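Local structure of malate dehydrogenase (Entamoeba histolytica, 3I0P) at residues F17-L22 against I52-K56; R45-H50 against H123-A127; G144-R148 against F280-H284. The protein probably catalyses the reversible NAD-dependent oxidation of malate to oxaloacetate. One frame throughout, in Å; residues are numbered along the deposited sequence.

In the fold
The three contacts run from the outer helical layer to the central sheet. Contact 1 packs helix 11-24 against the start of helix 55-64, and contact 2 follows about 13 Å away, centre to centre. They touch directly, Gln53 CB packing 3.3 Å from Asp48 O. Contact 2 lines the NAD pocket at the nicotinamide and its ribose. The centre of contact 3 is about 14 Å from that of contact 2, and this contact reaches the carboxamide. Phe124 bridges them, its CE2 3.5 Å from Thr145 CG2. Contacts 1 and 3 do not touch; their centres are about 21 Å and their nearest atoms about 12 Å apart, and contact 1 stays clear of the cofactor.

Contact 1: residues F17-L22 against I52-K56; sequences FMYQVL and IQRFK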
loop_
_atom_site.group_PDB
_atom_site.type_symbol
_atom_site.label_atom_id
_atom_site.label_comp_id
_atom_site.label_asym_id
_atom_site.label_seq_id
_atom_site.Cartn_x
_atom_site.Cartn_y
_atom_site.Cartn_z
ATOM N N PHE A 17 2.956 -10.660 -33.941
ATOM C CA PHE A 17 2.022 -9.810 -34.679
ATOM C C PHE A 17 2.068 -8.402 -34.140
ATOM O O PHE A 17 2.116 -7.437 -34.895
ATOM C CB PHE A 17 0.599 -10.356 -34.571
ATOM C CG PHE A 17 -0.439 -9.469 -35.189
ATOM C CD1 PHE A 17 -0.580 -9.401 -36.578
ATOM C CD2 PHE A 17 -1.283 -8.702 -34.390
ATOM C CE1 PHE A 17 -1.548 -8.578 -37.163
ATOM C CE2 PHE A 17 -2.256 -7.870 -34.963
ATOM C CZ PHE A 17 -2.390 -7.808 -36.352
ATOM N N MET A 18 2.077 -8.307 -32.816
ATOM C CA MET A 18 2.082 -7.035 -32.116
ATOM C C MET A 18 3.345 -6.258 -32.488
ATOM O O MET A 18 3.299 -5.062 -32.765
ATOM C CB MET A 18 2.006 -7.303 -30.620
ATOM C CG MET A 18 0.984 -6.474 -29.901
ATOM S SD MET A 18 0.027 -7.293 -28.606
ATOM C CE MET A 18 1.265 -8.262 -27.729
ATOM N N TYR A 19 4.463 -6.971 -32.539
ATOM C CA TYR A 19 5.757 -6.396 -32.850
ATOM C C TYR A 19 5.858 -5.939 -34.313
ATOM O O TYR A 19 6.455 -4.895 -34.599
ATOM C CB TYR A 19 6.827 -7.421 -32.490
ATOM C CG TYR A 19 8.223 -7.178 -33.007
ATOM C CD1 TYR A 19 9.046 -6.203 -32.440
ATOM C CD2 TYR A 19 8.743 -7.971 -34.026
ATOM C CE1 TYR A 19 10.354 -5.999 -32.912
ATOM C CE2 TYR A 19 10.043 -7.780 -34.503
ATOM C CZ TYR A 19 10.839 -6.796 -33.939
ATOM O OH TYR A 19 12.113 -6.620 -34.409
ATOM N N GLN A 20 5.270 -6.705 -35.234
ATOM C CA GLN A 20 5.281 -6.313 -36.644
ATOM C C GLN A 20 4.396 -5.091 -36.892
ATOM O O GLN A 20 4.796 -4.169 -37.602
ATOM C CB GLN A 20 4.893 -7.466 -37.575
ATOM C CG GLN A 20 5.818 -8.696 -37.539
ATOM C CD GLN A 20 7.273 -8.412 -37.915
ATOM O OE1 GLN A 20 7.571 -7.584 -38.782
ATOM N NE2 GLN A 20 8.190 -9.132 -37.264
ATOM N N VAL A 21 3.210 -5.068 -36.293
ATOM C CA VAL A 21 2.309 -3.932 -36.471
ATOM C C VAL A 21 2.894 -2.634 -35.879
ATOM O O VAL A 21 2.688 -1.535 -36.426
ATOM C CB VAL A 21 0.891 -4.219 -35.921
ATOM C CG1 VAL A 21 -0.024 -3.016 -36.127
ATOM C CG2 VAL A 21 0.301 -5.441 -36.597
ATOM N N LEU A 22 3.638 -2.769 -34.783
ATOM C CA LEU A 22 4.270 -1.617 -34.143
ATOM C C LEU A 22 5.415 -1.062 -34.984
ATOM O O LEU A 22 5.643 0.146 -35.007
ATOM C CB LEU A 22 4.750 -1.968 -32.734
ATOM C CG LEU A 22 3.699 -2.039 -31.623
ATOM C CD1 LEU A 22 4.203 -2.868 -30.442
ATOM C CD2 LEU A 22 3.294 -0.637 -31.182
ATOM N N ILE A 52 -3.377 -7.766 -26.048
ATOM C CA ILE A 52 -3.945 -7.769 -27.409
ATOM C C ILE A 52 -5.397 -7.264 -27.522
ATOM O O ILE A 52 -5.742 -6.603 -28.497
ATOM C CB ILE A 52 -3.730 -9.159 -28.121
ATOM C CG1 ILE A 52 -4.040 -9.100 -29.624
ATOM C CG2 ILE A 52 -4.515 -10.267 -27.443
ATOM C CD1 ILE A 52 -3.146 -8.177 -30.429
ATOM N N GLN A 53 -6.239 -7.553 -26.529
ATOM C CA GLN A 53 -7.665 -7.164 -26.576
ATOM C C GLN A 53 -7.860 -5.654 -26.497
ATOM O O GLN A 53 -8.986 -5.146 -26.576
ATOM C CB GLN A 53 -8.467 -7.870 -25.484
ATOM C CG GLN A 53 -8.512 -9.372 -25.675
ATOM C CD GLN A 53 -9.317 -10.100 -24.612
ATOM O OE1 GLN A 53 -8.925 -11.184 -24.161
ATOM N NE2 GLN A 53 -10.451 -9.517 -24.210
ATOM N N ARG A 54 -6.742 -4.947 -26.377
ATOM C CA ARG A 54 -6.742 -3.511 -26.222
ATOM C C ARG A 54 -5.678 -2.917 -27.132
ATOM O O ARG A 54 -5.455 -1.715 -27.145
ATOM C CB ARG A 54 -6.447 -3.184 -24.761
ATOM C CG ARG A 54 -7.191 -1.994 -24.196
ATOM C CD ARG A 54 -8.690 -1.991 -24.520
ATOM N NE ARG A 54 -9.432 -2.996 -23.768
ATOM C CZ ARG A 54 -10.680 -3.358 -24.051
ATOM N NH1 ARG A 54 -11.312 -2.792 -25.071
ATOM N NH2 ARG A 54 -11.301 -4.285 -23.321
ATOM N N PHE A 55 -5.030 -3.775 -27.909
ATOM C CA PHE A 55 -3.936 -3.373 -28.776
ATOM C C PHE A 55 -4.365 -2.279 -29.737
ATOM O O PHE A 55 -3.740 -1.215 -29.786
ATOM C CB PHE A 55 -3.411 -4.589 -29.549
ATOM C CG PHE A 55 -2.204 -4.313 -30.394
ATOM C CD1 PHE A 55 -1.072 -3.716 -29.848
ATOM C CD2 PHE A 55 -2.187 -4.689 -31.729
ATOM C CE1 PHE A 55 0.052 -3.472 -30.627
ATOM C CE2 PHE A 55 -1.077 -4.459 -32.517
ATOM C CZ PHE A 55 0.054 -3.854 -31.967
ATOM N N LYS A 56 -5.445 -2.532 -30.476
ATOM C CA LYS A 56 -5.901 -1.597 -31.496
ATOM C C LYS A 56 -6.344 -0.227 -30.953
ATOM O O LYS A 56 -5.833 0.812 -31.396
ATOM C CB LYS A 56 -6.999 -2.193 -32.375
ATOM C CG LYS A 56 -7.140 -1.417 -33.670
ATOM C CD LYS A 56 -8.389 -1.758 -34.447
ATOM C CE LYS A 56 -8.725 -0.621 -35.423
ATOM N NZ LYS A 56 -9.375 0.546 -34.753
#
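Phe55 pushes its ring into the side of helix 11-24, and Met18 lies over one face of it. The methionine CG sits above that face, 3.4 Å from the Phe55 ring centroid and only 19° off the normal, which makes this a CH-pi contact. SD follows over the same face at 4.3 Å from that centroid, a Met-aromatic contact. The two side chains run alongside each other in opposite directions, each reaching toward the other's backbone, and SD continues on to Ile52, whose CD1 lies 3.8 Å from Met18 SD. The bent methionine chain thus keeps CG and SD on the ring while CE turns away.

The rim of Phe55 is met by branched side chains about one turn further along the helix. Val21 CB lies in the plane of the ring, 3.9 Å from Phe55 CE2, while Leu22 brings its branch point to the edge, CG 4.0 Å from Phe55 CE1. Phe55 CG is anti to its backbone N (chi1 -175°), which directs the ring toward helix 11-24. Phe17 comes up beside it, with Phe17 CE2 4.4 Å from Phe55 CE2, and offers the edge of its own ring to Ile52 CD1.

Leu355 of helix 346-359 touches both phenylalanines, and Leu39 of helix 29-45 touches Met18, so further helices border the cluster. The chain ahead of Phe55 is secured by the bond from Ile52 N to Asp43 OD2, and Arg54 occupies the N-cap of helix 55-64. Phe17, Met18, Val21 and Leu22 form the four-residue hole into which Phe55 fits: a single knob-into-hole contact between the start of helix 55-64 and helix 11-24, buried in the helical layer.

Contact 2: residues R45-H50 against H123-A127; sequences RGMDTH and HFGIA. With NAD (nicotinamide-adenine-dinucleotide), chain B.
One water is gripped by both His50 and His123, with its oxygen 2.9 Å from His50 NE2 and 2.8 Å from His123 NE2. It lies in the plane of both rings, which are nearly parallel (planes 3° apart) and meet rim to rim, His50 CD2 being 3.6 Å from His123 CE1. The other nitrogen of His123, ND1, is bonded to Tyr59 OH, so this ring is held from two sides. The carboxamide nitrogen N7N of the NAD lies over a face of His123 and donates to Gly125 O at 2.9 Å.

A second water ties the backbones together: it donates to His50 O and accepts from Ile126 N. Beside this water the contact is apolar. Ile126 CG2 packs on His50 CB and on Met47 CG, 3.7 Å away in each case, and also sits against the ribose hydroxyl O3D. CG1 of Ile126 stands between its backbone N and carbonyl carbon (chi1 52°), which leaves CG2 to face these groups while CD1 reaches the aliphatic CD of Arg45. Ala127 N donates to the ribose hydroxyl O2D of NAD at 2.9 Å, with an N-H...O angle of 164°. Met47, His50 and residues 123-127 thus line the NAD pocket at the nicotinamide and its ribose.

Gly46, with positive phi, ends helix 29-45 in a Schellman motif, and a type I turn from Met47 to His50 leads on toward helix 55-64. The facing loop joins strand 113-121 to helix 127-136, with strand 178-182 packing on Met47 and Ile126 and helix 328-340 on Arg45 and Met47.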
loop_
_atom_site.group_PDB
_atom_site.type_symbol
_atom_site.label_atom_id
_atom_site.label_comp_id
_atom_site.label_asym_id
_atom_site.label_seq_id
_atom_site.Cartn_x
_atom_site.Cartn_y
_atom_site.Cartn_z
ATOM N N ARG A 45 -0.476 -13.380 -18.323
ATOM C CA ARG A 45 -0.833 -13.428 -16.911
ATOM C C ARG A 45 -2.343 -13.468 -16.687
ATOM O O ARG A 45 -2.797 -13.709 -15.572
ATOM C CB ARG A 45 -0.198 -12.262 -16.152
ATOM C CG ARG A 45 1.311 -12.297 -16.122
ATOM C CD ARG A 45 1.904 -11.122 -15.335
ATOM N NE ARG A 45 1.637 -11.238 -13.902
ATOM C CZ ARG A 45 2.296 -12.044 -13.064
ATOM N NH1 ARG A 45 3.277 -12.816 -13.503
ATOM N NH2 ARG A 45 1.980 -12.066 -11.777
ATOM N N GLY A 46 -3.115 -13.234 -17.740
ATOM C CA GLY A 46 -4.565 -13.291 -17.629
ATOM C C GLY A 46 -5.218 -11.953 -17.368
ATOM O O GLY A 46 -6.385 -11.895 -17.013
ATOM N N MET A 47 -4.470 -10.870 -17.552
ATOM C CA MET A 47 -5.029 -9.525 -17.456
ATOM C C MET A 47 -5.565 -9.159 -18.830
ATOM O O MET A 47 -4.972 -8.362 -19.549
ATOM C CB MET A 47 -3.961 -8.508 -17.016
ATOM C CG MET A 47 -3.245 -8.822 -15.717
ATOM S SD MET A 47 -4.425 -8.961 -14.373
ATOM C CE MET A 47 -3.315 -9.209 -12.965
ATOM N N ASP A 48 -6.689 -9.749 -19.196
ATOM C CA ASP A 48 -7.148 -9.732 -20.588
ATOM C C ASP A 48 -7.562 -8.343 -21.097
ATOM O O ASP A 48 -7.783 -8.147 -22.295
ATOM C CB ASP A 48 -8.233 -10.799 -20.794
ATOM C CG ASP A 48 -7.710 -12.209 -20.513
ATOM O OD1 ASP A 48 -6.607 -12.532 -20.991
ATOM O OD2 ASP A 48 -8.384 -12.984 -19.804
ATOM N N THR A 49 -7.622 -7.388 -20.175
ATOM C CA THR A 49 -7.920 -5.998 -20.490
ATOM C C THR A 49 -6.689 -5.169 -20.897
ATOM O O THR A 49 -6.826 -3.999 -21.262
ATOM C CB THR A 49 -8.577 -5.312 -19.271
ATOM O OG1 THR A 49 -9.893 -5.850 -19.071
ATOM C CG2 THR A 49 -8.665 -3.799 -19.481
ATOM N N HIS A 50 -5.496 -5.754 -20.842
ATOM C CA HIS A 50 -4.272 -4.951 -20.950
ATOM C C HIS A 50 -3.224 -5.406 -21.968
ATOM O O HIS A 50 -2.113 -4.864 -21.996
ATOM C CB HIS A 50 -3.650 -4.740 -19.564
ATOM C CG HIS A 50 -4.394 -3.750 -18.728
ATOM N ND1 HIS A 50 -5.302 -4.123 -17.761
ATOM C CD2 HIS A 50 -4.392 -2.395 -18.739
ATOM C CE1 HIS A 50 -5.812 -3.042 -17.197
ATOM N NE2 HIS A 50 -5.280 -1.980 -17.776
ATOM N N HIS A 123 -0.053 5.488 -21.180
ATOM C CA HIS A 123 -0.491 4.225 -20.592
ATOM C C HIS A 123 0.618 3.174 -20.614
ATOM O O HIS A 123 1.277 2.959 -21.641
ATOM C CB HIS A 123 -1.723 3.708 -21.325
ATOM C CG HIS A 123 -2.553 2.767 -20.512
ATOM N ND1 HIS A 123 -2.434 1.399 -20.607
ATOM C CD2 HIS A 123 -3.513 2.998 -19.586
ATOM C CE1 HIS A 123 -3.286 0.825 -19.775
ATOM N NE2 HIS A 123 -3.949 1.773 -19.138
ATOM N N PHE A 124 0.836 2.530 -19.472
ATOM C CA PHE A 124 1.967 1.623 -19.342
ATOM C C PHE A 124 1.568 0.168 -19.103
ATOM O O PHE A 124 2.386 -0.646 -18.675
ATOM C CB PHE A 124 3.012 2.178 -18.338
ATOM C CG PHE A 124 2.746 1.869 -16.880
ATOM C CD1 PHE A 124 3.694 2.214 -15.929
ATOM C CD2 PHE A 124 1.582 1.230 -16.456
ATOM C CE1 PHE A 124 3.495 1.936 -14.574
ATOM C CE2 PHE A 124 1.378 0.928 -15.106
ATOM C CZ PHE A 124 2.335 1.291 -14.160
ATOM N N GLY A 125 0.313 -0.153 -19.411
ATOM C CA GLY A 125 -0.191 -1.516 -19.306
ATOM C C GLY A 125 -0.259 -1.982 -17.870
ATOM O O GLY A 125 -0.668 -1.234 -16.985
ATOM N N ILE A 126 0.151 -3.219 -17.623
ATOM C CA ILE A 126 0.066 -3.768 -16.272
ATOM C C ILE A 126 1.176 -3.290 -15.332
ATOM O O ILE A 126 2.365 -3.360 -15.667
ATOM C CB ILE A 126 -0.048 -5.315 -16.263
ATOM C CG1 ILE A 126 1.057 -5.970 -17.103
ATOM C CG2 ILE A 126 -1.416 -5.727 -16.736
ATOM C CD1 ILE A 126 1.311 -7.416 -16.709
ATOM N N ALA A 127 0.792 -2.799 -14.157
ATOM C CA ALA A 127 1.792 -2.304 -13.208
ATOM C C ALA A 127 2.736 -3.437 -12.818
ATOM O O ALA A 127 3.952 -3.240 -12.700
ATOM C CB ALA A 127 1.130 -1.690 -11.979
HETATM P PA NAD B . -7.465 -7.796 -9.319
HETATM O O1A NAD B . -7.615 -8.726 -10.499
HETATM O O2A NAD B . -8.677 -7.475 -8.505
HETATM O O5B NAD B . -6.340 -8.450 -8.374
HETATM C C5B NAD B . -5.083 -8.868 -8.936
HETATM C C4B NAD B . -4.020 -9.135 -7.863
HETATM O O4B NAD B . -4.576 -9.771 -6.704
HETATM C C3B NAD B . -2.936 -10.078 -8.344
HETATM O O3B NAD B . -1.710 -9.738 -7.675
HETATM C C2B NAD B . -3.416 -11.440 -7.895
HETATM O O2B NAD B . -2.329 -12.350 -7.719
HETATM C C1B NAD B . -4.067 -11.107 -6.568
HETATM N N9A NAD B . -5.166 -12.029 -6.157
HETATM C C8A NAD B . -6.328 -12.238 -6.792
HETATM N N7A NAD B . -7.054 -13.121 -6.072
HETATM C C5A NAD B . -6.339 -13.457 -4.973
HETATM C C6A NAD B . -6.555 -14.303 -3.880
HETATM N N6A NAD B . -7.697 -15.022 -3.764
HETATM N N1A NAD B . -5.602 -14.421 -2.924
HETATM C C2A NAD B . -4.457 -13.730 -3.010
HETATM N N3A NAD B . -4.227 -12.908 -4.042
HETATM C C4A NAD B . -5.149 -12.758 -5.035
HETATM O O3 NAD B . -6.721 -6.418 -9.758
HETATM P PN NAD B . -7.285 -5.209 -10.692
HETATM O O1N NAD B . -7.399 -3.985 -9.815
HETATM O O2N NAD B . -8.465 -5.679 -11.508
HETATM O O5D NAD B . -6.089 -4.948 -11.725
HETATM C C5D NAD B . -5.913 -5.781 -12.876
HETATM C C4D NAD B . -4.810 -5.223 -13.771
HETATM O O4D NAD B . -5.178 -3.937 -14.278
HETATM C C3D NAD B . -3.499 -5.029 -13.021
HETATM O O3D NAD B . -2.476 -5.746 -13.728
HETATM C C2D NAD B . -3.261 -3.519 -12.997
HETATM O O2D NAD B . -1.890 -3.102 -13.122
HETATM C C1D NAD B . -4.041 -3.069 -14.212
HETATM N N1N NAD B . -4.410 -1.657 -14.134
HETATM C C2N NAD B . -3.693 -0.769 -14.859
HETATM C C3N NAD B . -4.010 0.591 -14.818
HETATM C C7N NAD B . -3.224 1.594 -15.615
HETATM O O7N NAD B . -3.538 2.776 -15.553
HETATM N N7N NAD B . -2.209 1.178 -16.369
HETATM C C4N NAD B . -5.075 1.018 -14.019
HETATM C C5N NAD B . -5.793 0.079 -13.272
HETATM C C6N NAD B . -5.438 -1.267 -13.351
HETATM O O HOH W 1 0.284 -4.604 -20.136
HETATM O O HOH W 2 -6.150 0.754 -17.687
#

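Contact 3: residues G144-R148 against F280-H284; sequences GTNAR and FSLGH. With NAD (nicotinamide-adenine-dinucleotide), chain B.
His284 ND1 donates to Thr145 OG1 at 2.8 Å, with the hydroxyl oxygen at the ring edge and only 7° out of its plane. The two residues face each other as an antiparallel non-hydrogen-bonded pair, where strand 139-145 meets strand 282-290 in the central mixed sheet, and their side chains lie side by side pointing the same way. OG1 of Thr145 is set anti to the backbone N (chi1 -174°), which turns it toward the histidine and leaves CG2 facing the cofactor.

Just past the end of strand 139-145, Asn146 grips Gly283 with side chain and backbone. Its OD1 accepts from Gly283 N at 2.9 Å, while its backbone N reaches Gly283 O over a longer 3.3 Å. The amide ND2 is held from behind by Asn265 O and Glu255 OE1, which fixes which end of the amide faces Gly283. His284 NE2 is likewise bonded, to Ser121 OG, and its ring stacks with Phe124.

Leu282 packs outward from here, its CD2 3.7 Å from Ala147 CA. At the far end Phe280 CE1 lies over a face of the Arg148 guanidinium, the planes 37° apart, while Glu271 holds NH2 in a salt bridge. On the cofactor side, Thr145 CG2 rests 3.7 Å from the NAD carboxamide oxygen O7N.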
loop_
_atom_site.group_PDB
_atom_site.type_symbol
_atom_site.label_atom_id
_atom_site.label_comp_id
_atom_site.label_asym_id
_atom_site.label_seq_id
_atom_site.Cartn_x
_atom_site.Cartn_y
_atom_site.Cartn_z
ATOM N N GLY A 144 3.901 2.112 -9.648
ATOM C CA GLY A 144 2.526 2.557 -9.840
ATOM C C GLY A 144 2.435 3.667 -10.872
ATOM O O GLY A 144 3.451 4.138 -11.397
ATOM N N THR A 145 1.208 4.082 -11.165
ATOM C CA THR A 145 0.945 5.093 -12.176
ATOM C C THR A 145 -0.319 5.819 -11.771
ATOM O O THR A 145 -1.160 5.237 -11.098
ATOM C CB THR A 145 0.763 4.456 -13.601
ATOM O OG1 THR A 145 0.642 5.488 -14.587
ATOM C CG2 THR A 145 -0.466 3.559 -13.674
ATOM N N ASN A 146 -0.453 7.088 -12.139
ATOM C CA ASN A 146 -1.770 7.707 -12.065
ATOM C C ASN A 146 -2.520 7.496 -13.378
ATOM O O ASN A 146 -1.952 6.972 -14.339
ATOM C CB ASN A 146 -1.735 9.176 -11.600
ATOM C CG ASN A 146 -0.872 10.091 -12.477
ATOM O OD1 ASN A 146 -0.311 9.689 -13.509
ATOM N ND2 ASN A 146 -0.771 11.351 -12.052
ATOM N N ALA A 147 -3.798 7.859 -13.403
ATOM C CA ALA A 147 -4.645 7.678 -14.573
ATOM C C ALA A 147 -5.753 8.723 -14.536
ATOM O O ALA A 147 -5.909 9.412 -13.526
ATOM C CB ALA A 147 -5.227 6.271 -14.590
ATOM N N ARG A 148 -6.510 8.857 -15.626
ATOM C CA ARG A 148 -7.609 9.825 -15.682
ATOM C C ARG A 148 -8.647 9.577 -14.585
ATOM O O ARG A 148 -8.897 8.430 -14.207
ATOM C CB ARG A 148 -8.280 9.832 -17.063
ATOM C CG ARG A 148 -9.189 8.646 -17.357
ATOM C CD ARG A 148 -9.846 8.776 -18.727
ATOM N NE ARG A 148 -10.874 9.821 -18.763
ATOM C CZ ARG A 148 -11.718 10.018 -19.779
ATOM N NH1 ARG A 148 -11.665 9.241 -20.862
ATOM N NH2 ARG A 148 -12.620 10.997 -19.713
ATOM N N PHE A 280 -3.050 12.002 -23.635
ATOM C CA PHE A 280 -3.066 11.663 -22.202
ATOM C C PHE A 280 -1.650 11.634 -21.669
ATOM O O PHE A 280 -0.895 10.719 -21.988
ATOM C CB PHE A 280 -3.733 10.311 -21.936
ATOM C CG PHE A 280 -5.229 10.328 -22.105
ATOM C CD1 PHE A 280 -6.045 10.967 -21.168
ATOM C CD2 PHE A 280 -5.822 9.707 -23.199
ATOM C CE1 PHE A 280 -7.428 10.987 -21.321
ATOM C CE2 PHE A 280 -7.198 9.718 -23.366
ATOM C CZ PHE A 280 -8.009 10.353 -22.427
ATOM N N SER A 281 -1.296 12.639 -20.863
ATOM C CA SER A 281 0.047 12.753 -20.300
ATOM C C SER A 281 -0.001 12.430 -18.804
ATOM O O SER A 281 -0.712 13.089 -18.047
ATOM C CB SER A 281 0.621 14.140 -20.579
ATOM O OG SER A 281 1.909 14.316 -20.020
ATOM N N LEU A 282 0.769 11.407 -18.411
ATOM C CA LEU A 282 0.669 10.730 -17.100
ATOM C C LEU A 282 2.019 10.643 -16.392
ATOM O O LEU A 282 3.068 10.852 -17.006
ATOM C CB LEU A 282 0.186 9.289 -17.291
ATOM C CG LEU A 282 -1.185 8.955 -17.859
ATOM C CD1 LEU A 282 -1.237 7.480 -18.165
ATOM C CD2 LEU A 282 -2.270 9.300 -16.896
ATOM N N GLY A 283 1.981 10.291 -15.108
ATOM C CA GLY A 283 3.186 9.998 -14.352
ATOM C C GLY A 283 3.256 8.551 -13.885
ATOM O O GLY A 283 2.228 7.845 -13.845
ATOM N N HIS A 284 4.474 8.116 -13.544
ATOM C CA HIS A 284 4.753 6.778 -13.023
ATOM C C HIS A 284 5.876 6.879 -11.995
ATOM O O HIS A 284 6.694 7.804 -12.056
ATOM C CB HIS A 284 5.274 5.829 -14.113
ATOM C CG HIS A 284 4.568 5.911 -15.437
ATOM N ND1 HIS A 284 3.194 5.883 -15.569
ATOM C CD2 HIS A 284 5.064 5.932 -16.699
ATOM C CE1 HIS A 284 2.877 5.919 -16.851
ATOM N NE2 HIS A 284 3.994 5.939 -17.558
HETATM P PA NAD B . -7.465 -7.796 -9.319
HETATM O O1A NAD B . -7.615 -8.726 -10.499
HETATM O O2A NAD B . -8.677 -7.475 -8.505
HETATM O O5B NAD B . -6.340 -8.450 -8.374
HETATM C C5B NAD B . -5.083 -8.868 -8.936
HETATM C C4B NAD B . -4.020 -9.135 -7.863
HETATM O O4B NAD B . -4.576 -9.771 -6.704
HETATM C C3B NAD B . -2.936 -10.078 -8.344
HETATM O O3B NAD B . -1.710 -9.738 -7.675
HETATM C C2B NAD B . -3.416 -11.440 -7.895
HETATM O O2B NAD B . -2.329 -12.350 -7.719
HETATM C C1B NAD B . -4.067 -11.107 -6.568
HETATM N N9A NAD B . -5.166 -12.029 -6.157
HETATM C C8A NAD B . -6.328 -12.238 -6.792
HETATM N N7A NAD B . -7.054 -13.121 -6.072
HETATM C C5A NAD B . -6.339 -13.457 -4.973
HETATM C C6A NAD B . -6.555 -14.303 -3.880
HETATM N N6A NAD B . -7.697 -15.022 -3.764
HETATM N N1A NAD B . -5.602 -14.421 -2.924
HETATM C C2A NAD B . -4.457 -13.730 -3.010
HETATM N N3A NAD B . -4.227 -12.908 -4.042
HETATM C C4A NAD B . -5.149 -12.758 -5.035
HETATM O O3 NAD B . -6.721 -6.418 -9.758
HETATM P PN NAD B . -7.285 -5.209 -10.692
HETATM O O1N NAD B . -7.399 -3.985 -9.815
HETATM O O2N NAD B . -8.465 -5.679 -11.508
HETATM O O5D NAD B . -6.089 -4.948 -11.725
HETATM C C5D NAD B . -5.913 -5.781 -12.876
HETATM C C4D NAD B . -4.810 -5.223 -13.771
HETATM O O4D NAD B . -5.178 -3.937 -14.278
HETATM C C3D NAD B . -3.499 -5.029 -13.021
HETATM O O3D NAD B . -2.476 -5.746 -13.728
HETATM C C2D NAD B . -3.261 -3.519 -12.997
HETATM O O2D NAD B . -1.890 -3.102 -13.122
HETATM C C1D NAD B . -4.041 -3.069 -14.212
HETATM N N1N NAD B . -4.410 -1.657 -14.134
HETATM C C2N NAD B . -3.693 -0.769 -14.859
HETATM C C3N NAD B . -4.010 0.591 -14.818
HETATM C C7N NAD B . -3.224 1.594 -15.615
HETATM O O7N NAD B . -3.538 2.776 -15.553
HETATM N N7N NAD B . -2.209 1.178 -16.369
HETATM C C4N NAD B . -5.075 1.018 -14.019
HETATM C C5N NAD B . -5.793 0.079 -13.272
HETATM C C6N NAD B . -5.438 -1.267 -13.351
#